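PDB 2Q9U: A-type flavoprotein from Giardia intestinalis, which scavenges dioxygen in this parasite, probably passing electrons from a flavin mononucleotide to a non-haem di-iron centre. Local coordinates for residues V261-D264 against T269-R272; L275-G280 against F345-F350; K376-K381 against E386-Q391. All coordinates share one frame; numbering follows the deposited sequence.

Contact 1: V261-D264 against T269-R272; sequences VVLD and TTHR. With FMN (flavin mononucleotide), chain F.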
ATOM      1  N   VAL A 261      14.293  18.411  -2.382  1.00 10.57           N
ATOM      2  CA  VAL A 261      14.095  18.068  -3.789  1.00 10.98           C
ATOM      3  C   VAL A 261      12.912  17.087  -3.884  1.00 10.35           C
ATOM      4  O   VAL A 261      12.865  16.104  -3.148  1.00 10.91           O
ATOM      5  CB  VAL A 261      15.349  17.446  -4.431  1.00 11.56           C
ATOM      6  CG1 VAL A 261      15.082  17.145  -5.915  1.00 13.02           C
ATOM      7  CG2 VAL A 261      16.521  18.420  -4.299  1.00 13.95           C
ATOM      8  N   VAL A 262      11.930  17.413  -4.710  1.00  9.62           N
ATOM      9  CA  VAL A 262      10.747  16.574  -4.876  1.00 10.14           C
ATOM     10  C   VAL A 262      10.764  16.073  -6.323  1.00 11.05           C
ATOM     11  O   VAL A 262      10.888  16.871  -7.261  1.00 10.61           O
ATOM     12  CB  VAL A 262       9.437  17.366  -4.614  1.00 10.95           C
ATOM     13  CG1 VAL A 262       8.189  16.479  -4.841  1.00 10.88           C
ATOM     14  CG2 VAL A 262       9.432  17.935  -3.169  1.00 10.96           C
ATOM     15  N   LEU A 263      10.683  14.761  -6.514  1.00 11.35           N
ATOM     16  CA  LEU A 263      10.777  14.263  -7.881  1.00 11.06           C
ATOM     17  C   LEU A 263      10.083  12.942  -8.077  1.00 11.98           C
ATOM     18  O   LEU A 263       9.625  12.302  -7.124  1.00 11.44           O
ATOM     19  CB  LEU A 263      12.253  14.117  -8.338  1.00 10.33           C
ATOM     20  CG  LEU A 263      13.061  12.921  -7.809  1.00 12.76           C
ATOM     21  CD1 LEU A 263      14.225  12.557  -8.733  1.00 16.88           C
ATOM     22  CD2 LEU A 263      13.530  13.139  -6.379  1.00 13.93           C
ATOM     23  N   ASP A 264      10.040  12.523  -9.331  1.00 11.83           N
ATOM     24  CA  ASP A 264       9.773  11.131  -9.614  1.00 14.59           C
ATOM     25  C   ASP A 264      10.715  10.761 -10.768  1.00 15.28           C
ATOM     26  O   ASP A 264      11.271  11.631 -11.430  1.00 16.43           O
ATOM     27  CB  ASP A 264       8.297  10.926  -9.987  1.00 14.59           C
ATOM     28  CG  ASP A 264       7.813   9.491  -9.756  1.00 17.26           C
ATOM     29  OD1 ASP A 264       8.665   8.569  -9.635  1.00 19.16           O
ATOM     30  OD2 ASP A 264       6.576   9.286  -9.726  1.00 17.73           O
ATOM     31  N   THR A 269      17.810   8.023 -13.779  1.00 17.33           N
ATOM     32  CA  THR A 269      18.836   9.034 -14.112  1.00 17.82           C
ATOM     33  C   THR A 269      18.511  10.415 -13.525  1.00 17.27           C
ATOM     34  O   THR A 269      19.422  11.127 -13.069  1.00 16.81           O
ATOM     35  CB  THR A 269      19.164   9.135 -15.626  1.00 17.29           C
ATOM     36  OG1 THR A 269      18.042   9.659 -16.341  1.00 17.32           O
ATOM     37  CG2 THR A 269      19.558   7.738 -16.193  1.00 17.75           C
ATOM     38  N   THR A 270      17.227  10.790 -13.541  1.00 17.63           N
ATOM     39  CA  THR A 270      16.793  12.031 -12.874  1.00 17.53           C
ATOM     40  C   THR A 270      17.073  11.927 -11.361  1.00 17.12           C
ATOM     41  O   THR A 270      17.476  12.908 -10.706  1.00 16.67           O
ATOM     42  CB  THR A 270      15.302  12.383 -13.127  1.00 17.98           C
ATOM     43  OG1 THR A 270      15.041  12.454 -14.534  1.00 17.27           O
ATOM     44  CG2 THR A 270      14.962  13.746 -12.512  1.00 17.95           C
ATOM     45  N   HIS A 271      16.849  10.736 -10.814  1.00 16.60           N
ATOM     46  CA  HIS A 271      17.224  10.434  -9.419  1.00 16.44           C
ATOM     47  C   HIS A 271      18.724  10.621  -9.113  1.00 16.23           C
ATOM     48  O   HIS A 271      19.082  11.247  -8.110  1.00 16.67           O
ATOM     49  CB  HIS A 271      16.781   9.028  -9.028  1.00 15.93           C
ATOM     50  CG  HIS A 271      17.123   8.682  -7.619  1.00 17.30           C
ATOM     51  ND1 HIS A 271      16.287   8.974  -6.565  1.00 16.63           N
ATOM     52  CD2 HIS A 271      18.242   8.134  -7.075  1.00 16.80           C
ATOM     53  CE1 HIS A 271      16.861   8.594  -5.436  1.00 16.43           C
ATOM     54  NE2 HIS A 271      18.043   8.082  -5.717  1.00 18.92           N
ATOM     55  N   ARG A 272      19.605  10.082  -9.951  1.00 16.66           N
ATOM     56  CA  ARG A 272      21.051  10.245  -9.729  1.00 16.65           C
ATOM     57  C   ARG A 272      21.494  11.719  -9.819  1.00 16.54           C
ATOM     58  O   ARG A 272      22.327  12.173  -9.032  1.00 16.18           O
ATOM     59  CB  ARG A 272      21.876   9.412 -10.709  1.00 17.45           C
ATOM     60  CG  ARG A 272      23.404   9.529 -10.490  1.00 16.71           C
ATOM     61  CD  ARG A 272      23.805   8.776  -9.225  1.00 17.72           C
ATOM     62  NE  ARG A 272      25.189   9.003  -8.765  1.00 18.02           N
ATOM     63  CZ  ARG A 272      25.636  10.097  -8.138  1.00 18.91           C
ATOM     64  NH1 ARG A 272      24.855  11.153  -7.925  1.00 16.64           N
ATOM     65  NH2 ARG A 272      26.899  10.138  -7.748  1.00 19.75           N
TER
HETATM   66  N1  FMN F 601      10.738  11.363 -23.672  1.00 19.68           N
HETATM   67  C2  FMN F 601      10.295  12.485 -24.307  1.00 19.27           C
HETATM   68  O2  FMN F 601      11.112  13.348 -24.669  1.00 20.57           O
HETATM   69  N3  FMN F 601       8.947  12.639 -24.570  1.00 19.73           N
HETATM   70  C4  FMN F 601       8.020  11.692 -24.166  1.00 19.31           C
HETATM   71  O4  FMN F 601       6.828  11.959 -24.310  1.00 16.51           O
HETATM   72  C4A FMN F 601       8.468  10.538 -23.498  1.00 18.17           C
HETATM   73  N5  FMN F 601       7.597   9.531 -23.095  1.00 18.96           N
HETATM   74  C5A FMN F 601       8.105   8.407 -22.452  1.00 20.41           C
HETATM   75  C6  FMN F 601       7.242   7.387 -22.038  1.00 20.29           C
HETATM   76  C7  FMN F 601       7.734   6.246 -21.381  1.00 20.32           C
HETATM   77  C7M FMN F 601       6.788   5.098 -21.145  1.00 22.03           C
HETATM   78  C8  FMN F 601       9.100   6.111 -21.141  1.00 19.96           C
HETATM   79  C8M FMN F 601       9.658   4.957 -20.345  1.00 21.77           C
HETATM   80  C9  FMN F 601       9.964   7.123 -21.556  1.00 19.80           C
HETATM   81  C9A FMN F 601       9.479   8.271 -22.210  1.00 19.23           C
HETATM   82  N10 FMN F 601      10.347   9.285 -22.613  1.00 19.59           N
HETATM   83  C10 FMN F 601       9.848  10.389 -23.271  1.00 19.73           C
HETATM   84  C1' FMN F 601      11.826   9.199 -22.383  1.00 20.22           C
HETATM   85  C2' FMN F 601      12.209   9.497 -20.935  1.00 20.40           C
HETATM   86  O2' FMN F 601      11.972  10.857 -20.579  1.00 19.57           O
HETATM   87  C3' FMN F 601      13.666   9.049 -20.798  1.00 20.66           C
HETATM   88  O3' FMN F 601      13.663   7.629 -20.765  1.00 20.13           O
HETATM   89  C4' FMN F 601      14.375   9.554 -19.560  1.00 19.49           C
HETATM   90  O4' FMN F 601      15.767   9.289 -19.676  1.00 22.70           O
HETATM   91  C5' FMN F 601      13.865   8.873 -18.296  1.00 21.09           C
HETATM   92  O5' FMN F 601      14.401   9.538 -17.165  1.00 16.94           O
HETATM   93  P   FMN F 601      14.618   8.708 -15.825  1.00 20.20           P
HETATM   94  O1P FMN F 601      14.810   9.741 -14.729  1.00 17.49           O
HETATM   95  O2P FMN F 601      13.386   7.879 -15.604  1.00 20.92           O
HETATM   96  O3P FMN F 601      15.832   7.799 -15.922  1.00 17.30           O
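Leu263, the last residue of strand 258-263, meets the first turn of helix 269-283 through one methyl. Its CD1 lies 3.7 Å from His271 CA, against the helix backbone, and 4.0 Å from Thr270 CG2. With chi1 near 76° the Leu263 CG sits between the backbone N and the carbonyl carbon, which carries the branch forward to the helix. On Thr270 the two branches divide the work: CG2, anti to the backbone N, faces the leucine, while OG1 (chi1 -55°) reaches FMN O1P at 2.7 Å. The same phosphate oxygen accepts a hydrogen bond from Thr270 N at 2.9 Å, with an N-H...O angle of 157°. Thr269 repeats the pattern on O3P, its N and OG1 each lying 2.9 Å from that oxygen. Ser265, Met266 and Tyr267, in the loop between strand and helix, also hydrogen-bond the FMN. Further out, Ala349 N is bonded to Thr270 OG1, and Ser325 holds Asp264 OD2. This is the phosphate-binding loop of a flavodoxin-like domain, between the first strand and the helix of a beta-alpha-beta unit. Two amides and two threonine hydroxyls, the helix dipole probably helping, offset the phosphate charge without any lysine or arginine from these segments.

Contact 2: L275-G280 against F345-F350; sequences LALLDG and FAFGAF. With FMN (flavin mononucleotide), chain F.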
ATOM      1  N   LEU A 275      20.646  13.362  -6.621  1.00 13.31           N
ATOM      2  CA  LEU A 275      21.607  13.114  -5.539  1.00 13.29           C
ATOM      3  C   LEU A 275      22.822  14.056  -5.621  1.00 13.08           C
ATOM      4  O   LEU A 275      23.337  14.519  -4.604  1.00 12.93           O
ATOM      5  CB  LEU A 275      22.069  11.640  -5.530  1.00 12.15           C
ATOM      6  CG  LEU A 275      21.061  10.578  -5.067  1.00 13.80           C
ATOM      7  CD1 LEU A 275      21.593   9.170  -5.398  1.00 12.65           C
ATOM      8  CD2 LEU A 275      20.780  10.719  -3.549  1.00 12.38           C
ATOM      9  N   ALA A 276      23.311  14.300  -6.834  1.00 13.14           N
ATOM     10  CA  ALA A 276      24.452  15.211  -7.025  1.00 13.72           C
ATOM     11  C   ALA A 276      24.076  16.646  -6.621  1.00 13.39           C
ATOM     12  O   ALA A 276      24.853  17.343  -5.956  1.00 13.89           O
ATOM     13  CB  ALA A 276      24.948  15.181  -8.505  1.00 12.30           C
ATOM     14  N   LEU A 277      22.897  17.078  -7.047  1.00 13.95           N
ATOM     15  CA  LEU A 277      22.378  18.391  -6.658  1.00 13.53           C
ATOM     16  C   LEU A 277      22.296  18.505  -5.132  1.00 13.46           C
ATOM     17  O   LEU A 277      22.651  19.527  -4.545  1.00 12.31           O
ATOM     18  CB  LEU A 277      21.012  18.645  -7.289  1.00 13.84           C
ATOM     19  CG  LEU A 277      20.458  20.055  -7.065  1.00 14.97           C
ATOM     20  CD1 LEU A 277      20.070  20.695  -8.375  1.00 17.80           C
ATOM     21  CD2 LEU A 277      19.270  20.029  -6.158  1.00 17.85           C
ATOM     22  N   LEU A 278      21.784  17.452  -4.500  1.00 13.16           N
ATOM     23  CA  LEU A 278      21.613  17.421  -3.043  1.00 14.41           C
ATOM     24  C   LEU A 278      22.947  17.567  -2.298  1.00 14.57           C
ATOM     25  O   LEU A 278      23.053  18.331  -1.309  1.00 14.42           O
ATOM     26  CB  LEU A 278      20.968  16.091  -2.673  1.00 14.35           C
ATOM     27  CG  LEU A 278      20.092  16.015  -1.453  1.00 17.47           C
ATOM     28  CD1 LEU A 278      18.756  16.704  -1.757  1.00 15.26           C
ATOM     29  CD2 LEU A 278      19.914  14.529  -1.023  1.00 16.12           C
ATOM     30  N   ASP A 279      23.975  16.863  -2.770  1.00 14.32           N
ATOM     31  CA  ASP A 279      25.310  17.045  -2.196  1.00 15.35           C
ATOM     32  C   ASP A 279      25.820  18.469  -2.338  1.00 14.64           C
ATOM     33  O   ASP A 279      26.435  18.968  -1.416  1.00 15.54           O
ATOM     34  CB  ASP A 279      26.339  16.035  -2.716  1.00 15.41           C
ATOM     35  CG  ASP A 279      26.550  14.876  -1.746  1.00 20.23           C
ATOM     36  OD1 ASP A 279      25.541  14.385  -1.165  1.00 21.33           O
ATOM     37  OD2 ASP A 279      27.725  14.472  -1.548  1.00 17.40           O
ATOM     38  N   GLY A 280      25.561  19.105  -3.477  1.00 14.35           N
ATOM     39  CA  GLY A 280      25.933  20.503  -3.685  1.00 14.43           C
ATOM     40  C   GLY A 280      25.257  21.349  -2.617  1.00 13.62           C
ATOM     41  O   GLY A 280      25.896  22.150  -1.942  1.00 13.53           O
ATOM     42  N   PHE A 345      14.094  25.488  -8.226  1.00 14.05           N
ATOM     43  CA  PHE A 345      14.888  25.010  -9.355  1.00 14.03           C
ATOM     44  C   PHE A 345      14.183  23.778  -9.943  1.00 14.41           C
ATOM     45  O   PHE A 345      13.419  23.098  -9.238  1.00 13.72           O
ATOM     46  CB  PHE A 345      16.297  24.654  -8.863  1.00 13.59           C
ATOM     47  CG  PHE A 345      17.271  24.338  -9.950  1.00 15.16           C
ATOM     48  CD1 PHE A 345      17.729  25.352 -10.813  1.00 14.12           C
ATOM     49  CD2 PHE A 345      17.756  23.052 -10.108  1.00 15.31           C
ATOM     50  CE1 PHE A 345      18.657  25.076 -11.834  1.00 16.04           C
ATOM     51  CE2 PHE A 345      18.684  22.746 -11.126  1.00 15.02           C
ATOM     52  CZ  PHE A 345      19.133  23.761 -11.995  1.00 16.94           C
ATOM     53  N   ALA A 346      14.391  23.528 -11.235  1.00 13.71           N
ATOM     54  CA  ALA A 346      13.791  22.353 -11.886  1.00 14.46           C
ATOM     55  C   ALA A 346      14.809  21.656 -12.769  1.00 13.87           C
ATOM     56  O   ALA A 346      15.674  22.306 -13.341  1.00 13.30           O
ATOM     57  CB  ALA A 346      12.534  22.744 -12.694  1.00 13.37           C
ATOM     58  N   PHE A 347      14.714  20.328 -12.877  1.00 13.32           N
ATOM     59  CA  PHE A 347      15.611  19.592 -13.768  1.00 13.21           C
ATOM     60  C   PHE A 347      14.967  18.274 -14.181  1.00 13.99           C
ATOM     61  O   PHE A 347      13.951  17.902 -13.623  1.00 13.28           O
ATOM     62  CB  PHE A 347      16.985  19.345 -13.113  1.00 12.67           C
ATOM     63  CG  PHE A 347      16.920  18.580 -11.810  1.00 12.27           C
ATOM     64  CD1 PHE A 347      16.636  19.242 -10.604  1.00 11.71           C
ATOM     65  CD2 PHE A 347      17.139  17.202 -11.782  1.00 12.72           C
ATOM     66  CE1 PHE A 347      16.555  18.538  -9.398  1.00 12.51           C
ATOM     67  CE2 PHE A 347      17.060  16.479 -10.554  1.00 12.55           C
ATOM     68  CZ  PHE A 347      16.795  17.163  -9.365  1.00  9.91           C
ATOM     69  N   GLY A 348      15.548  17.579 -15.154  1.00 14.58           N
ATOM     70  CA  GLY A 348      14.983  16.295 -15.546  1.00 15.35           C
ATOM     71  C   GLY A 348      15.496  15.788 -16.863  1.00 15.97           C
ATOM     72  O   GLY A 348      15.963  16.565 -17.691  1.00 16.30           O
ATOM     73  N   ALA A 349      15.401  14.477 -17.031  1.00 15.35           N
ATOM     74  CA  ALA A 349      15.781  13.801 -18.277  1.00 15.93           C
ATOM     75  C   ALA A 349      14.693  13.902 -19.334  1.00 16.05           C
ATOM     76  O   ALA A 349      13.536  14.160 -19.036  1.00 16.33           O
ATOM     77  CB  ALA A 349      16.106  12.330 -17.972  1.00 14.55           C
ATOM     78  N   PHE A 350      15.055  13.694 -20.595  1.00 17.02           N
ATOM     79  CA  PHE A 350      14.054  13.495 -21.637  1.00 17.56           C
ATOM     80  C   PHE A 350      14.665  12.586 -22.702  1.00 18.67           C
ATOM     81  O   PHE A 350      15.882  12.359 -22.715  1.00 18.48           O
ATOM     82  CB  PHE A 350      13.582  14.833 -22.238  1.00 18.40           C
ATOM     83  CG  PHE A 350      14.670  15.597 -22.960  1.00 18.64           C
ATOM     84  CD1 PHE A 350      15.514  16.451 -22.270  1.00 21.23           C
ATOM     85  CD2 PHE A 350      14.855  15.435 -24.337  1.00 23.45           C
ATOM     86  CE1 PHE A 350      16.538  17.171 -22.946  1.00 22.89           C
ATOM     87  CE2 PHE A 350      15.872  16.140 -25.024  1.00 23.55           C
ATOM     88  CZ  PHE A 350      16.712  17.000 -24.324  1.00 22.48           C
TER
HETATM   89  N1  FMN F 601      10.738  11.363 -23.672  1.00 19.68           N
HETATM   90  C2  FMN F 601      10.295  12.485 -24.307  1.00 19.27           C
HETATM   91  O2  FMN F 601      11.112  13.348 -24.669  1.00 20.57           O
HETATM   92  N3  FMN F 601       8.947  12.639 -24.570  1.00 19.73           N
HETATM   93  C4  FMN F 601       8.020  11.692 -24.166  1.00 19.31           C
HETATM   94  O4  FMN F 601       6.828  11.959 -24.310  1.00 16.51           O
HETATM   95  C4A FMN F 601       8.468  10.538 -23.498  1.00 18.17           C
HETATM   96  N5  FMN F 601       7.597   9.531 -23.095  1.00 18.96           N
HETATM   97  C5A FMN F 601       8.105   8.407 -22.452  1.00 20.41           C
HETATM   98  C6  FMN F 601       7.242   7.387 -22.038  1.00 20.29           C
HETATM   99  C7  FMN F 601       7.734   6.246 -21.381  1.00 20.32           C
HETATM  100  C7M FMN F 601       6.788   5.098 -21.145  1.00 22.03           C
HETATM  101  C8  FMN F 601       9.100   6.111 -21.141  1.00 19.96           C
HETATM  102  C8M FMN F 601       9.658   4.957 -20.345  1.00 21.77           C
HETATM  103  C9  FMN F 601       9.964   7.123 -21.556  1.00 19.80           C
HETATM  104  C9A FMN F 601       9.479   8.271 -22.210  1.00 19.23           C
HETATM  105  N10 FMN F 601      10.347   9.285 -22.613  1.00 19.59           N
HETATM  106  C10 FMN F 601       9.848  10.389 -23.271  1.00 19.73           C
HETATM  107  C1' FMN F 601      11.826   9.199 -22.383  1.00 20.22           C
HETATM  108  C2' FMN F 601      12.209   9.497 -20.935  1.00 20.40           C
HETATM  109  O2' FMN F 601      11.972  10.857 -20.579  1.00 19.57           O
HETATM  110  C3' FMN F 601      13.666   9.049 -20.798  1.00 20.66           C
HETATM  111  O3' FMN F 601      13.663   7.629 -20.765  1.00 20.13           O
HETATM  112  C4' FMN F 601      14.375   9.554 -19.560  1.00 19.49           C
HETATM  113  O4' FMN F 601      15.767   9.289 -19.676  1.00 22.70           O
HETATM  114  C5' FMN F 601      13.865   8.873 -18.296  1.00 21.09           C
HETATM  115  O5' FMN F 601      14.401   9.538 -17.165  1.00 16.94           O
HETATM  116  P   FMN F 601      14.618   8.708 -15.825  1.00 20.20           P
HETATM  117  O1P FMN F 601      14.810   9.741 -14.729  1.00 17.49           O
HETATM  118  O2P FMN F 601      13.386   7.879 -15.604  1.00 20.92           O
HETATM  119  O3P FMN F 601      15.832   7.799 -15.922  1.00 17.30           O
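Leu277 puts a single methyl, CD1, against two aromatic rings of strand 344-350. The tighter pairing is with Phe345, where CD1 lies 3.7 Å from both CD2 and CE2; the two side chains approach each other obliquely. Phe347 is looser, its CE1 standing 4.2 Å from the same methyl. Leu277 CG is anti to its own backbone N (chi1 -174°), which sends the branch from the helix toward the sheet. Two residues apart on one strand, the phenylalanines present their rings to the same side. This is the packing of helix 269-283 on the parallel sheet of the flavodoxin-like domain, in strand order 2-1-3-4-5, with strand 344-350 fourth across it. Beyond Phe347 the strand runs on past the helix to the cofactor: Ala349 CB lies 3.4 Å from FMN O5', and FMN O2 comes near the plane of the Phe350 ring at its edge. Partly exposed Phe350 thus borders the flavin without touching the helix. The helix face turned from the sheet is instead a mixed subunit interface: Leu275 packs on Glu64 of the second subunit, whose Arg68 and Gln9 N form a salt bridge and a hydrogen bond with Asp279 OD2.

Contact 3: K376-K381 against E386-Q391; sequences KGITFK and EELLEQ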
ATOM      1  N   LYS A 376      15.786  27.743 -17.252  1.00 24.52           N
ATOM      2  CA  LYS A 376      16.268  26.695 -18.124  1.00 24.14           C
ATOM      3  C   LYS A 376      16.384  25.386 -17.351  1.00 23.73           C
ATOM      4  O   LYS A 376      16.070  24.320 -17.888  1.00 23.96           O
ATOM      5  CB  LYS A 376      17.613  27.080 -18.725  1.00 24.30           C
ATOM      6  N   GLY A 377      16.824  25.471 -16.090  1.00 22.04           N
ATOM      7  CA  GLY A 377      17.120  24.285 -15.301  1.00 20.84           C
ATOM      8  C   GLY A 377      18.252  23.449 -15.884  1.00 20.65           C
ATOM      9  O   GLY A 377      19.169  23.973 -16.555  1.00 20.79           O
ATOM     10  N   ILE A 378      18.216  22.151 -15.611  1.00 18.93           N
ATOM     11  CA  ILE A 378      19.159  21.228 -16.237  1.00 18.78           C
ATOM     12  C   ILE A 378      18.342  20.137 -16.899  1.00 18.60           C
ATOM     13  O   ILE A 378      17.516  19.520 -16.259  1.00 17.22           O
ATOM     14  CB  ILE A 378      20.172  20.615 -15.237  1.00 18.92           C
ATOM     15  CG1 ILE A 378      21.104  21.705 -14.678  1.00 19.68           C
ATOM     16  CG2 ILE A 378      20.966  19.490 -15.907  1.00 18.44           C
ATOM     17  CD1 ILE A 378      21.881  21.281 -13.472  1.00 22.88           C
ATOM     18  N   THR A 379      18.534  19.954 -18.201  1.00 19.18           N
ATOM     19  CA  THR A 379      17.911  18.849 -18.908  1.00 19.72           C
ATOM     20  C   THR A 379      18.984  18.096 -19.687  1.00 20.29           C
ATOM     21  O   THR A 379      20.062  18.632 -19.983  1.00 19.35           O
ATOM     22  CB  THR A 379      16.788  19.316 -19.861  1.00 20.29           C
ATOM     23  OG1 THR A 379      17.318  20.244 -20.816  1.00 22.39           O
ATOM     24  CG2 THR A 379      15.714  20.022 -19.086  1.00 20.73           C
ATOM     25  N   PHE A 380      18.688  16.843 -19.990  1.00 20.48           N
ATOM     26  CA  PHE A 380      19.625  15.994 -20.707  1.00 21.05           C
ATOM     27  C   PHE A 380      18.865  14.841 -21.337  1.00 21.23           C
ATOM     28  O   PHE A 380      17.824  14.408 -20.830  1.00 19.36           O
ATOM     29  CB  PHE A 380      20.725  15.469 -19.771  1.00 20.99           C
ATOM     30  CG  PHE A 380      20.197  14.731 -18.576  1.00 22.26           C
ATOM     31  CD1 PHE A 380      19.730  15.436 -17.450  1.00 23.83           C
ATOM     32  CD2 PHE A 380      20.146  13.340 -18.575  1.00 20.95           C
ATOM     33  CE1 PHE A 380      19.223  14.759 -16.344  1.00 24.59           C
ATOM     34  CE2 PHE A 380      19.657  12.647 -17.481  1.00 23.62           C
ATOM     35  CZ  PHE A 380      19.185  13.348 -16.357  1.00 24.42           C
ATOM     36  N   LYS A 381      19.386  14.343 -22.446  1.00 21.64           N
ATOM     37  CA  LYS A 381      18.811  13.205 -23.149  1.00 23.52           C
ATOM     38  C   LYS A 381      19.287  11.839 -22.667  1.00 23.18           C
ATOM     39  O   LYS A 381      20.428  11.507 -22.771  1.00 24.08           O
ATOM     40  CB  LYS A 381      18.942  13.383 -24.673  1.00 23.45           C
ATOM     41  CG  LYS A 381      18.623  12.201 -25.469  1.00 25.30           C
ATOM     42  CD  LYS A 381      19.035  12.405 -26.918  1.00 25.65           C
ATOM     43  CE  LYS A 381      18.572  13.697 -27.448  1.00 29.31           C
ATOM     44  NZ  LYS A 381      17.924  13.556 -28.782  1.00 30.60           N
ATOM     45  N   GLU A 386      29.501  12.123 -15.865  1.00 22.25           N
ATOM     46  CA  GLU A 386      30.218  12.859 -14.820  1.00 22.90           C
ATOM     47  C   GLU A 386      30.151  14.380 -14.945  1.00 22.55           C
ATOM     48  O   GLU A 386      30.072  15.071 -13.932  1.00 22.66           O
ATOM     49  CB  GLU A 386      31.661  12.412 -14.723  1.00 23.67           C
ATOM     50  CG  GLU A 386      31.786  11.118 -13.943  1.00 27.00           C
ATOM     51  CD  GLU A 386      33.163  10.925 -13.382  1.00 31.18           C
ATOM     52  OE1 GLU A 386      34.135  11.361 -14.033  1.00 34.73           O
ATOM     53  OE2 GLU A 386      33.276  10.347 -12.283  1.00 33.59           O
ATOM     54  N   GLU A 387      30.181  14.897 -16.171  1.00 21.33           N
ATOM     55  CA  GLU A 387      30.102  16.341 -16.388  1.00 20.95           C
ATOM     56  C   GLU A 387      28.745  16.890 -15.953  1.00 20.53           C
ATOM     57  O   GLU A 387      28.683  17.961 -15.337  1.00 19.46           O
ATOM     58  CB  GLU A 387      30.373  16.697 -17.854  1.00 20.78           C
ATOM     59  N   LEU A 388      27.678  16.160 -16.299  1.00 19.51           N
ATOM     60  CA  LEU A 388      26.319  16.527 -15.898  1.00 20.10           C
ATOM     61  C   LEU A 388      26.113  16.465 -14.379  1.00 19.20           C
ATOM     62  O   LEU A 388      25.489  17.357 -13.819  1.00 19.61           O
ATOM     63  CB  LEU A 388      25.274  15.684 -16.626  1.00 19.72           C
ATOM     64  CG  LEU A 388      24.797  16.192 -17.987  1.00 20.74           C
ATOM     65  CD1 LEU A 388      24.182  15.027 -18.784  1.00 24.15           C
ATOM     66  CD2 LEU A 388      23.801  17.350 -17.866  1.00 19.88           C
ATOM     67  N   LEU A 389      26.626  15.425 -13.727  1.00 18.60           N
ATOM     68  CA  LEU A 389      26.609  15.353 -12.258  1.00 18.93           C
ATOM     69  C   LEU A 389      27.305  16.568 -11.592  1.00 19.52           C
ATOM     70  O   LEU A 389      26.827  17.105 -10.587  1.00 18.51           O
ATOM     71  CB  LEU A 389      27.276  14.056 -11.777  1.00 19.46           C
ATOM     72  CG  LEU A 389      26.591  12.750 -12.214  1.00 18.49           C
ATOM     73  CD1 LEU A 389      27.389  11.561 -11.706  1.00 19.60           C
ATOM     74  CD2 LEU A 389      25.150  12.693 -11.667  1.00 19.79           C
ATOM     75  N   GLU A 390      28.441  16.974 -12.148  1.00 19.29           N
ATOM     76  CA  GLU A 390      29.145  18.168 -11.690  1.00 19.75           C
ATOM     77  C   GLU A 390      28.296  19.427 -11.860  1.00 19.13           C
ATOM     78  O   GLU A 390      28.240  20.274 -10.962  1.00 18.78           O
ATOM     79  CB  GLU A 390      30.476  18.315 -12.433  1.00 20.94           C
ATOM     80  CG  GLU A 390      31.242  19.536 -11.998  1.00 25.65           C
ATOM     81  CD  GLU A 390      32.608  19.638 -12.633  1.00 30.47           C
ATOM     82  OE1 GLU A 390      32.692  19.567 -13.873  1.00 33.94           O
ATOM     83  OE2 GLU A 390      33.597  19.795 -11.880  1.00 35.24           O
ATOM     84  N   GLN A 391      27.618  19.547 -13.003  1.00 18.43           N
ATOM     85  CA  GLN A 391      26.736  20.679 -13.240  1.00 18.69           C
ATOM     86  C   GLN A 391      25.575  20.669 -12.223  1.00 17.54           C
ATOM     87  O   GLN A 391      25.163  21.718 -11.706  1.00 16.95           O
ATOM     88  CB  GLN A 391      26.224  20.657 -14.684  1.00 18.63           C
ATOM     89  CG  GLN A 391      25.268  21.769 -15.019  1.00 20.44           C
ATOM     90  CD  GLN A 391      24.810  21.739 -16.463  1.00 22.24           C
ATOM     91  OE1 GLN A 391      25.073  20.779 -17.190  1.00 26.27           O
ATOM     92  NE2 GLN A 391      24.127  22.801 -16.892  1.00 25.09           N
TER
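The edge strand of the flavodoxin-like sheet, weakly bonded and spanning about 378-381, runs through a short loop into the closing helix 386-409, which folds back over it. Strand and helix segments run nearly antiparallel, at 166°, with their axes 10.2 Å apart, as expected of a helix laid on a sheet. Leu388 fills the middle of the interface, its two methyls divided between neighbours on the strand. Leu388 CD1 comes to 3.6 Å from Phe380 CB and lies 4.0 Å from Phe380 CG, so it rests at the root of that side chain. Leu388 CD2 approaches Ile378 CG2 at 4.1 Å, the two side chains passing alongside and pointing opposite ways. One turn later Gln391 comes down on the far branch of Ile378: Ile378 CD1 is 3.8 Å from Gln391 CG and 3.8 Å from the Gln391 backbone O. The glutamine reaches this far because CG is anti to its backbone N (chi1 178°) and the chain stays extended beyond it. Its amide carries on past the isoleucine, with Gln391 NE2 3.9 Å from Ile378 CG1. Thr379, between the two apolar residues, turns its side chain away from the helix. Met273 of helix 269-283 touches both Ile378 and Phe380, and Phe380 also packs on Thr269 beside the FMN phosphate. Between these segments the grip is wholly van der Waals: Ile378 and the root of Phe380 supply the buried side, Leu388 spans toward the surface, and at the exposed edge the glutamine lends its CG methylene to the apolar patch.

Overall arrangement
All three contacts fix helices on one side of the same parallel sheet, and all three also touch the second subunit. Contacts 1 and 2 share helix 269-283, its N-terminal turn at the FMN phosphate and its middle over Phe345 and Phe347; both are small and buried. Contact 3, with the terminal helix on the edge strand, is only partly buried. What sets contact 1 apart is the phosphate at its helix end. Contact 2 is apolar, as is contact 3 except for a glutamine amide and carbonyl lying against Ile378. Thr270 O packs on Phe347, the strands of contacts 2 and 3 are neighbours joined through Gly348-Ile378 and Phe350-Phe380, and Ala276 packs against Leu389.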